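Local coordinates for motility-associated killing factor MakB (Vibrio cholerae serotype O1, PDB 6W1W), which is one component of a three-part cytotoxin related in structure to alpha-pore-forming toxins and probably takes part in forming membrane pores, at residues H40-L48 / E251-T259; L120-F128 / I276-S284. All coordinates share one frame; numbering follows the deposited sequence.

Contact 1 (H40-L48 / E251-T259)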
loop_
_atom_site.group_PDB
_atom_site.type_symbol
_atom_site.label_atom_id
_atom_site.label_comp_id
_atom_site.label_asym_id
_atom_site.label_seq_id
_atom_site.Cartn_x
_atom_site.Cartn_y
_atom_site.Cartn_z
ATOM N N HIS A 40 11.437 -15.528 -22.585
ATOM C CA HIS A 40 11.629 -16.936 -22.902
ATOM C C HIS A 40 13.065 -17.365 -22.623
ATOM O O HIS A 40 13.995 -16.551 -22.648
ATOM C CB HIS A 40 11.280 -17.210 -24.365
ATOM C CG HIS A 40 9.946 -16.669 -24.778
ATOM N ND1 HIS A 40 9.795 -15.438 -25.378
ATOM C CD2 HIS A 40 8.701 -17.186 -24.662
ATOM C CE1 HIS A 40 8.515 -15.223 -25.622
ATOM N NE2 HIS A 40 7.829 -16.268 -25.196
ATOM N N VAL A 41 13.229 -18.660 -22.356
ATOM C CA VAL A 41 14.542 -19.268 -22.174
ATOM C C VAL A 41 14.904 -20.052 -23.428
ATOM O O VAL A 41 14.302 -19.864 -24.491
ATOM C CB VAL A 41 14.581 -20.167 -20.925
ATOM C CG1 VAL A 41 14.179 -19.375 -19.703
ATOM C CG2 VAL A 41 13.676 -21.380 -21.101
ATOM N N ALA A 42 15.894 -20.935 -23.312
ATOM C CA ALA A 42 16.339 -21.738 -24.447
ATOM C C ALA A 42 15.232 -22.652 -24.955
ATOM O O ALA A 42 14.545 -22.321 -25.928
ATOM C CB ALA A 42 17.566 -22.570 -24.067
ATOM N N LYS A 43 15.064 -23.815 -24.316
ATOM C CA LYS A 43 14.067 -24.770 -24.786
ATOM C C LYS A 43 12.654 -24.220 -24.634
ATOM O O LYS A 43 11.761 -24.584 -25.408
ATOM C CB LYS A 43 14.228 -26.094 -24.031
ATOM C CG LYS A 43 13.139 -27.126 -24.314
ATOM C CD LYS A 43 13.082 -27.508 -25.789
ATOM C CE LYS A 43 11.936 -28.474 -26.072
ATOM N NZ LYS A 43 11.851 -28.817 -27.520
ATOM N N ASP A 44 12.445 -23.317 -23.671
ATOM C CA ASP A 44 11.142 -22.762 -23.326
ATOM C C ASP A 44 10.204 -23.900 -22.940
ATOM O O ASP A 44 9.298 -24.249 -23.707
ATOM C CB ASP A 44 10.577 -21.938 -24.485
ATOM C CG ASP A 44 9.559 -20.917 -24.030
ATOM O OD1 ASP A 44 9.255 -20.883 -22.820
ATOM O OD2 ASP A 44 9.069 -20.149 -24.881
ATOM N N PRO A 45 10.392 -24.503 -21.757
ATOM C CA PRO A 45 9.609 -25.691 -21.401
ATOM C C PRO A 45 8.168 -25.354 -21.055
ATOM O O PRO A 45 7.751 -24.197 -21.153
ATOM C CB PRO A 45 10.362 -26.254 -20.190
ATOM C CG PRO A 45 10.930 -25.039 -19.541
ATOM C CD PRO A 45 11.296 -24.100 -20.665
ATOM N N ASN A 46 7.402 -26.363 -20.636
ATOM C CA ASN A 46 5.967 -26.170 -20.445
ATOM C C ASN A 46 5.677 -25.243 -19.271
ATOM O O ASN A 46 4.892 -24.295 -19.401
ATOM C CB ASN A 46 5.265 -27.517 -20.254
ATOM C CG ASN A 46 3.765 -27.366 -20.030
ATOM O OD1 ASN A 46 3.274 -27.519 -18.910
ATOM N ND2 ASN A 46 3.034 -27.055 -21.096
ATOM N N TRP A 47 6.297 -25.500 -18.111
ATOM C CA TRP A 47 5.972 -24.722 -16.917
ATOM C C TRP A 47 6.146 -23.229 -17.155
ATOM O O TRP A 47 5.423 -22.420 -16.562
ATOM C CB TRP A 47 6.824 -25.178 -15.728
ATOM C CG TRP A 47 8.309 -24.917 -15.874
ATOM C CD1 TRP A 47 9.255 -25.796 -16.322
ATOM C CD2 TRP A 47 9.009 -23.704 -15.559
ATOM N NE1 TRP A 47 10.494 -25.206 -16.309
ATOM C CE2 TRP A 47 10.370 -23.920 -15.850
ATOM C CE3 TRP A 47 8.614 -22.456 -15.069
ATOM C CZ2 TRP A 47 11.339 -22.935 -15.661
ATOM C CZ3 TRP A 47 9.577 -21.478 -14.885
ATOM C CH2 TRP A 47 10.922 -21.723 -15.179
ATOM N N LEU A 48 7.075 -22.847 -18.037
ATOM C CA LEU A 48 7.360 -21.436 -18.281
ATOM C C LEU A 48 6.287 -20.789 -19.148
ATOM O O LEU A 48 5.843 -19.669 -18.866
ATOM C CB LEU A 48 8.737 -21.284 -18.933
ATOM C CG LEU A 48 9.233 -19.849 -19.099
ATOM C CD1 LEU A 48 9.438 -19.217 -17.738
ATOM C CD2 LEU A 48 10.511 -19.803 -19.919
ATOM N N GLU A 251 20.406 -23.244 -17.636
ATOM C CA GLU A 251 19.553 -22.163 -18.123
ATOM C C GLU A 251 18.168 -22.215 -17.488
ATOM O O GLU A 251 17.676 -21.209 -16.962
ATOM C CB GLU A 251 19.444 -22.228 -19.645
ATOM C CG GLU A 251 20.712 -21.835 -20.378
ATOM C CD GLU A 251 20.474 -20.710 -21.363
ATOM O OE1 GLU A 251 19.375 -20.112 -21.322
ATOM O OE2 GLU A 251 21.380 -20.427 -22.176
ATOM N N GLU A 252 17.519 -23.382 -17.534
ATOM C CA GLU A 252 16.189 -23.504 -16.947
ATOM C C GLU A 252 16.231 -23.305 -15.439
ATOM O O GLU A 252 15.368 -22.622 -14.872
ATOM C CB GLU A 252 15.581 -24.865 -17.289
ATOM C CG GLU A 252 15.020 -24.964 -18.697
ATOM C CD GLU A 252 14.071 -26.135 -18.862
ATOM O OE1 GLU A 252 13.468 -26.564 -17.852
ATOM O OE2 GLU A 252 13.925 -26.626 -20.002
ATOM N N ALA A 253 17.231 -23.890 -14.774
ATOM C CA ALA A 253 17.338 -23.769 -13.325
ATOM C C ALA A 253 17.458 -22.315 -12.888
ATOM O O ALA A 253 16.923 -21.934 -11.840
ATOM C CB ALA A 253 18.531 -24.580 -12.821
ATOM N N GLN A 254 18.150 -21.488 -13.672
ATOM C CA GLN A 254 18.195 -20.063 -13.363
ATOM C C GLN A 254 16.810 -19.443 -13.472
ATOM O O GLN A 254 16.359 -18.740 -12.559
ATOM C CB GLN A 254 19.177 -19.346 -14.289
ATOM C CG GLN A 254 20.641 -19.599 -13.968
ATOM C CD GLN A 254 21.565 -19.026 -15.024
ATOM O OE1 GLN A 254 21.640 -17.809 -15.209
ATOM N NE2 GLN A 254 22.263 -19.904 -15.736
ATOM N N ALA A 255 16.115 -19.708 -14.584
ATOM C CA ALA A 255 14.759 -19.194 -14.756
ATOM C C ALA A 255 13.825 -19.742 -13.689
ATOM O O ALA A 255 12.940 -19.027 -13.202
ATOM C CB ALA A 255 14.232 -19.540 -16.147
ATOM N N ALA A 256 14.003 -21.010 -13.314
ATOM C CA ALA A 256 13.183 -21.581 -12.252
ATOM C C ALA A 256 13.434 -20.864 -10.933
ATOM O O ALA A 256 12.491 -20.510 -10.214
ATOM C CB ALA A 256 13.462 -23.079 -12.118
ATOM N N ALA A 257 14.707 -20.614 -10.615
ATOM C CA ALA A 257 15.047 -19.980 -9.346
ATOM C C ALA A 257 14.620 -18.516 -9.322
ATOM O O ALA A 257 14.165 -18.015 -8.287
ATOM C CB ALA A 257 16.546 -20.117 -9.087
ATOM N N ILE A 258 14.758 -17.816 -10.451
ATOM C CA ILE A 258 14.348 -16.413 -10.516
ATOM C C ILE A 258 12.856 -16.277 -10.231
ATOM O O ILE A 258 12.445 -15.549 -9.318
ATOM C CB ILE A 258 14.715 -15.806 -11.882
ATOM C CG1 ILE A 258 16.236 -15.697 -12.026
ATOM C CG2 ILE A 258 14.030 -14.451 -12.068
ATOM C CD1 ILE A 258 16.702 -15.117 -13.348
ATOM N N THR A 259 12.026 -16.994 -11.005
ATOM C CA THR A 259 10.574 -16.828 -10.929
ATOM C C THR A 259 10.035 -17.185 -9.548
ATOM O O THR A 259 9.116 -16.528 -9.046
ATOM C CB THR A 259 9.884 -17.674 -12.003
ATOM O OG1 THR A 259 10.293 -19.043 -11.881
ATOM C CG2 THR A 259 10.233 -17.168 -13.392
#
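Trp47 and Val41 make most of the apolar contact with helix 251-270. The Trp47 side chain is a knob set among Glu252, Ala255, Ala256 and Thr259. Its six-membered ring makes the apolar contacts. CH2 lies 4.1 Å from Ala255 CB, and CZ2 lies 4.1 Å from Ala256 CB. The backbone carbonyl carbon of Ala255 meets the edge of the ring, close to its plane. CZ3 reaches along the helix to Thr259 OG1. The indole is placed this way because its CG sits between the backbone N and the carbonyl carbon (chi1 65°). Leu48 CB, from the same segment, lies over one ring face, toward its rim. Val41 meets the same alanine, Ala255, through one methyl, with CG1 3.6 Å from Ala255 CB. Phe211 of strand 209-220 touches both Val41 and Ala255, and extends this contact.

The polar part centres on Glu252. Its chain is extended beyond CG, which carries the carboxylate across to the loop. There Pro45 CG lies over the flat of the carboxylate, 3.4 Å from Glu252 CD. One oxygen, OE1, lies in the indole plane at the edge, 3.6 Å from Trp47 NE1. The ring and carboxylate planes are 61° apart. This pair is a close polar approach and not a hydrogen bond. Glu251 stands farther off, with OE1 4.1 Å from Ala42 N.

Pro45 occupies the N-cap position of helix 46-66. Asp44, just before it, makes a salt bridge to Arg52 of the same helix. The chemistry implies a junction fixed mainly by shape. An indole fits a surface of small alanines, and the negative charge of Glu252 would probably be drawn to the polar N-H of the ring.

Contact 2 (L120-F128 / I276-S284)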
loop_
_atom_site.group_PDB
_atom_site.type_symbol
_atom_site.label_atom_id
_atom_site.label_comp_id
_atom_site.label_asym_id
_atom_site.label_seq_id
_atom_site.Cartn_x
_atom_site.Cartn_y
_atom_site.Cartn_z
ATOM N N LEU A 120 -19.833 3.820 4.206
ATOM C CA LEU A 120 -18.922 3.756 3.067
ATOM C C LEU A 120 -17.511 3.334 3.465
ATOM O O LEU A 120 -16.720 2.963 2.591
ATOM C CB LEU A 120 -18.891 5.106 2.347
ATOM C CG LEU A 120 -19.961 5.365 1.280
ATOM C CD1 LEU A 120 -19.939 4.275 0.209
ATOM C CD2 LEU A 120 -21.354 5.506 1.890
ATOM N N THR A 121 -17.177 3.380 4.757
ATOM C CA THR A 121 -15.901 2.835 5.212
ATOM C C THR A 121 -15.953 1.313 5.285
ATOM O O THR A 121 -15.058 0.628 4.779
ATOM C CB THR A 121 -15.519 3.414 6.578
ATOM O OG1 THR A 121 -15.187 4.800 6.443
ATOM C CG2 THR A 121 -14.327 2.670 7.163
ATOM N N ASN A 122 -17.001 0.769 5.909
ATOM C CA ASN A 122 -17.122 -0.682 6.025
ATOM C C ASN A 122 -17.303 -1.347 4.668
ATOM O O ASN A 122 -16.923 -2.512 4.496
ATOM C CB ASN A 122 -18.281 -1.041 6.951
ATOM C CG ASN A 122 -17.997 -0.684 8.395
ATOM O OD1 ASN A 122 -16.839 -0.656 8.820
ATOM N ND2 ASN A 122 -19.049 -0.408 9.159
ATOM N N GLU A 123 -17.885 -0.639 3.700
ATOM C CA GLU A 123 -17.940 -1.166 2.342
ATOM C C GLU A 123 -16.582 -1.087 1.657
ATOM O O GLU A 123 -16.265 -1.932 0.813
ATOM C CB GLU A 123 -18.995 -0.424 1.519
ATOM C CG GLU A 123 -20.423 -0.682 1.978
ATOM C CD GLU A 123 -21.457 -0.101 1.034
ATOM O OE1 GLU A 123 -21.066 0.545 0.036
ATOM O OE2 GLU A 123 -22.663 -0.296 1.291
ATOM N N ALA A 124 -15.768 -0.094 2.009
ATOM C CA ALA A 124 -14.422 -0.031 1.453
ATOM C C ALA A 124 -13.556 -1.171 1.966
ATOM O O ALA A 124 -12.633 -1.609 1.269
ATOM C CB ALA A 124 -13.768 1.309 1.783
ATOM N N GLN A 125 -13.828 -1.657 3.179
ATOM C CA GLN A 125 -13.029 -2.747 3.722
ATOM C C GLN A 125 -13.317 -4.061 3.008
ATOM O O GLN A 125 -12.434 -4.920 2.919
ATOM C CB GLN A 125 -13.290 -2.897 5.222
ATOM C CG GLN A 125 -12.352 -3.861 5.932
ATOM C CD GLN A 125 -12.692 -4.031 7.401
ATOM O OE1 GLN A 125 -12.025 -4.775 8.121
ATOM N NE2 GLN A 125 -13.734 -3.340 7.853
ATOM N N GLN A 126 -14.537 -4.236 2.495
ATOM C CA GLN A 126 -14.879 -5.490 1.834
ATOM C C GLN A 126 -14.295 -5.564 0.431
ATOM O O GLN A 126 -14.050 -6.665 -0.074
ATOM C CB GLN A 126 -16.395 -5.657 1.789
ATOM C CG GLN A 126 -17.060 -5.697 3.155
ATOM C CD GLN A 126 -18.550 -5.452 3.074
ATOM O OE1 GLN A 126 -19.282 -5.636 4.048
ATOM N NE2 GLN A 126 -19.010 -5.029 1.904
ATOM N N VAL A 127 -14.066 -4.417 -0.211
ATOM C CA VAL A 127 -13.456 -4.424 -1.535
ATOM C C VAL A 127 -12.025 -4.939 -1.458
ATOM O O VAL A 127 -11.585 -5.717 -2.311
ATOM C CB VAL A 127 -13.524 -3.022 -2.162
ATOM C CG1 VAL A 127 -12.976 -3.057 -3.580
ATOM C CG2 VAL A 127 -14.954 -2.507 -2.154
ATOM N N PHE A 128 -11.277 -4.522 -0.430
ATOM C CA PHE A 128 -9.909 -5.009 -0.273
ATOM C C PHE A 128 -9.881 -6.480 0.123
ATOM O O PHE A 128 -9.017 -7.235 -0.338
ATOM C CB PHE A 128 -9.163 -4.162 0.756
ATOM C CG PHE A 128 -8.788 -2.793 0.258
ATOM C CD1 PHE A 128 -8.537 -1.758 1.144
ATOM C CD2 PHE A 128 -8.691 -2.540 -1.103
ATOM C CE1 PHE A 128 -8.199 -0.495 0.684
ATOM C CE2 PHE A 128 -8.351 -1.280 -1.574
ATOM C CZ PHE A 128 -8.105 -0.255 -0.679
ATOM N N ILE A 276 -4.932 -4.015 6.483
ATOM C CA ILE A 276 -6.127 -3.199 6.279
ATOM C C ILE A 276 -7.268 -3.699 7.154
ATOM O O ILE A 276 -8.053 -2.906 7.691
ATOM C CB ILE A 276 -6.517 -3.181 4.787
ATOM C CG1 ILE A 276 -5.913 -1.961 4.091
ATOM C CG2 ILE A 276 -8.034 -3.206 4.603
ATOM C CD1 ILE A 276 -6.456 -0.644 4.599
ATOM N N ASP A 277 -7.358 -5.017 7.344
ATOM C CA ASP A 277 -8.382 -5.608 8.199
ATOM C C ASP A 277 -8.235 -5.223 9.668
ATOM O O ASP A 277 -9.013 -5.711 10.496
ATOM C CB ASP A 277 -8.366 -7.131 8.049
ATOM C CG ASP A 277 -8.821 -7.583 6.673
ATOM O OD1 ASP A 277 -9.016 -6.715 5.796
ATOM O OD2 ASP A 277 -8.990 -8.805 6.472
ATOM N N ASP A 278 -7.265 -4.374 10.007
ATOM C CA ASP A 278 -7.135 -3.792 11.336
ATOM C C ASP A 278 -7.187 -2.272 11.339
ATOM O O ASP A 278 -7.636 -1.689 12.330
ATOM C CB ASP A 278 -5.822 -4.241 11.998
ATOM C CG ASP A 278 -5.786 -5.731 12.274
ATOM O OD1 ASP A 278 -6.740 -6.253 12.891
ATOM O OD2 ASP A 278 -4.795 -6.378 11.870
ATOM N N SER A 279 -6.755 -1.619 10.259
ATOM C CA SER A 279 -6.697 -0.162 10.185
ATOM C C SER A 279 -8.017 0.453 9.728
ATOM O O SER A 279 -8.482 1.437 10.313
ATOM C CB SER A 279 -5.563 0.268 9.252
ATOM O OG SER A 279 -5.755 -0.241 7.942
ATOM N N LEU A 280 -8.624 -0.097 8.675
ATOM C CA LEU A 280 -9.922 0.409 8.233
ATOM C C LEU A 280 -11.017 0.223 9.277
ATOM O O LEU A 280 -11.769 1.182 9.520
ATOM C CB LEU A 280 -10.317 -0.230 6.897
ATOM C CG LEU A 280 -9.941 0.571 5.645
ATOM C CD1 LEU A 280 -10.597 -0.002 4.396
ATOM C CD2 LEU A 280 -10.307 2.036 5.814
ATOM N N PRO A 281 -11.179 -0.942 9.917
ATOM C CA PRO A 281 -12.183 -1.029 10.992
ATOM C C PRO A 281 -11.914 -0.074 12.139
ATOM O O PRO A 281 -12.866 0.440 12.742
ATOM C CB PRO A 281 -12.100 -2.495 11.442
ATOM C CG PRO A 281 -10.773 -2.971 10.965
ATOM C CD PRO A 281 -10.538 -2.246 9.678
ATOM N N ALA A 282 -10.646 0.183 12.465
ATOM C CA ALA A 282 -10.349 1.193 13.475
ATOM C C ALA A 282 -10.728 2.587 12.990
ATOM O O ALA A 282 -11.099 3.444 13.799
ATOM C CB ALA A 282 -8.872 1.136 13.857
ATOM N N LEU A 283 -10.654 2.827 11.678
ATOM C CA LEU A 283 -11.134 4.094 11.137
ATOM C C LEU A 283 -12.658 4.156 11.153
ATOM O O LEU A 283 -13.239 5.216 11.414
ATOM C CB LEU A 283 -10.606 4.297 9.718
ATOM C CG LEU A 283 -10.744 5.720 9.172
ATOM C CD1 LEU A 283 -9.459 6.510 9.414
ATOM C CD2 LEU A 283 -11.131 5.715 7.697
ATOM N N SER A 284 -13.322 3.034 10.862
ATOM C CA SER A 284 -14.777 2.987 10.978
ATOM C C SER A 284 -15.211 3.189 12.422
ATOM O O SER A 284 -16.175 3.915 12.694
ATOM C CB SER A 284 -15.310 1.657 10.439
ATOM O OG SER A 284 -16.113 0.993 11.401
#
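Leu280 reaches across to helix 100-151 and fills a hole lined by Thr121, Ala124, Gln125 and Phe128. One branch does the work. Its CD1 lies 3.7 Å from Gln125 CA and also approaches Ala124 CB. This is the tightly packed side of the contact. Farther along, Phe128 crosses Ile276 obliquely. The methyl CG2 of Ile276 meets the edge of the ring near its plane, 3.8 Å from Phe128 CD1. Phe23 of helix 9-35 packs edge-to-face with the same ring. At the other end, Thr121 CG2 lies 3.6 Å from Ser284 CB. This methyl lies opposite the backbone N, while Thr121 OG1 turns back to bond Asn117 O. Ile76 and Phe80 of helix 69-90 close over Leu280 and Leu283.

The looser side is more polar. Asn122, Gln125 and Pro281 are partly exposed there, while Ser284 is buried. Gln125 has CG anti to N (chi1 -171°) and stays extended to its amide. It crosses the Pro281 ring at about a right angle, and OE1 comes 3.3 Å from Pro281 CD. The ring leaves residue 281 without an N-H for the preceding turn, and helix 276-302 is kinked there. Gln125 OE1 also lies 3.7 Å from Asp277 CA. Asn122 takes a weak hydrogen bond at OD1 from Ser284 OG, at 3.1 Å. It is the only hydrogen bond between the two segments.

The segment axes come within 9.2 Å and run nearly antiparallel, at 170°. With helices 9-35 and 69-90 packed against the pair, this is typical of the long helical bundle of alpha-pore-forming toxins, which MakB resembles in structure.

Overall arrangement
Contact 2 is the buried one, its centre about 14 Å from the chain centre. Contact 1 is partly buried, its centre about 31 Å away from that point. They lie on opposite sides of the chain centre, with nearest atoms about 22 Å apart. They share no helix, but helices 251-270 and 276-302 follow each other in the chain. Each packs against an earlier part of the chain. Contact 2 joins two helices along their sides and relies on branched and aromatic residues. Contact 1 sets a loop and a helix start on a helix of small residues, near the strands. It sets a glutamate against a proline and an indole, while contact 2 has two amides, a serine and an aspartate beside its apolar part.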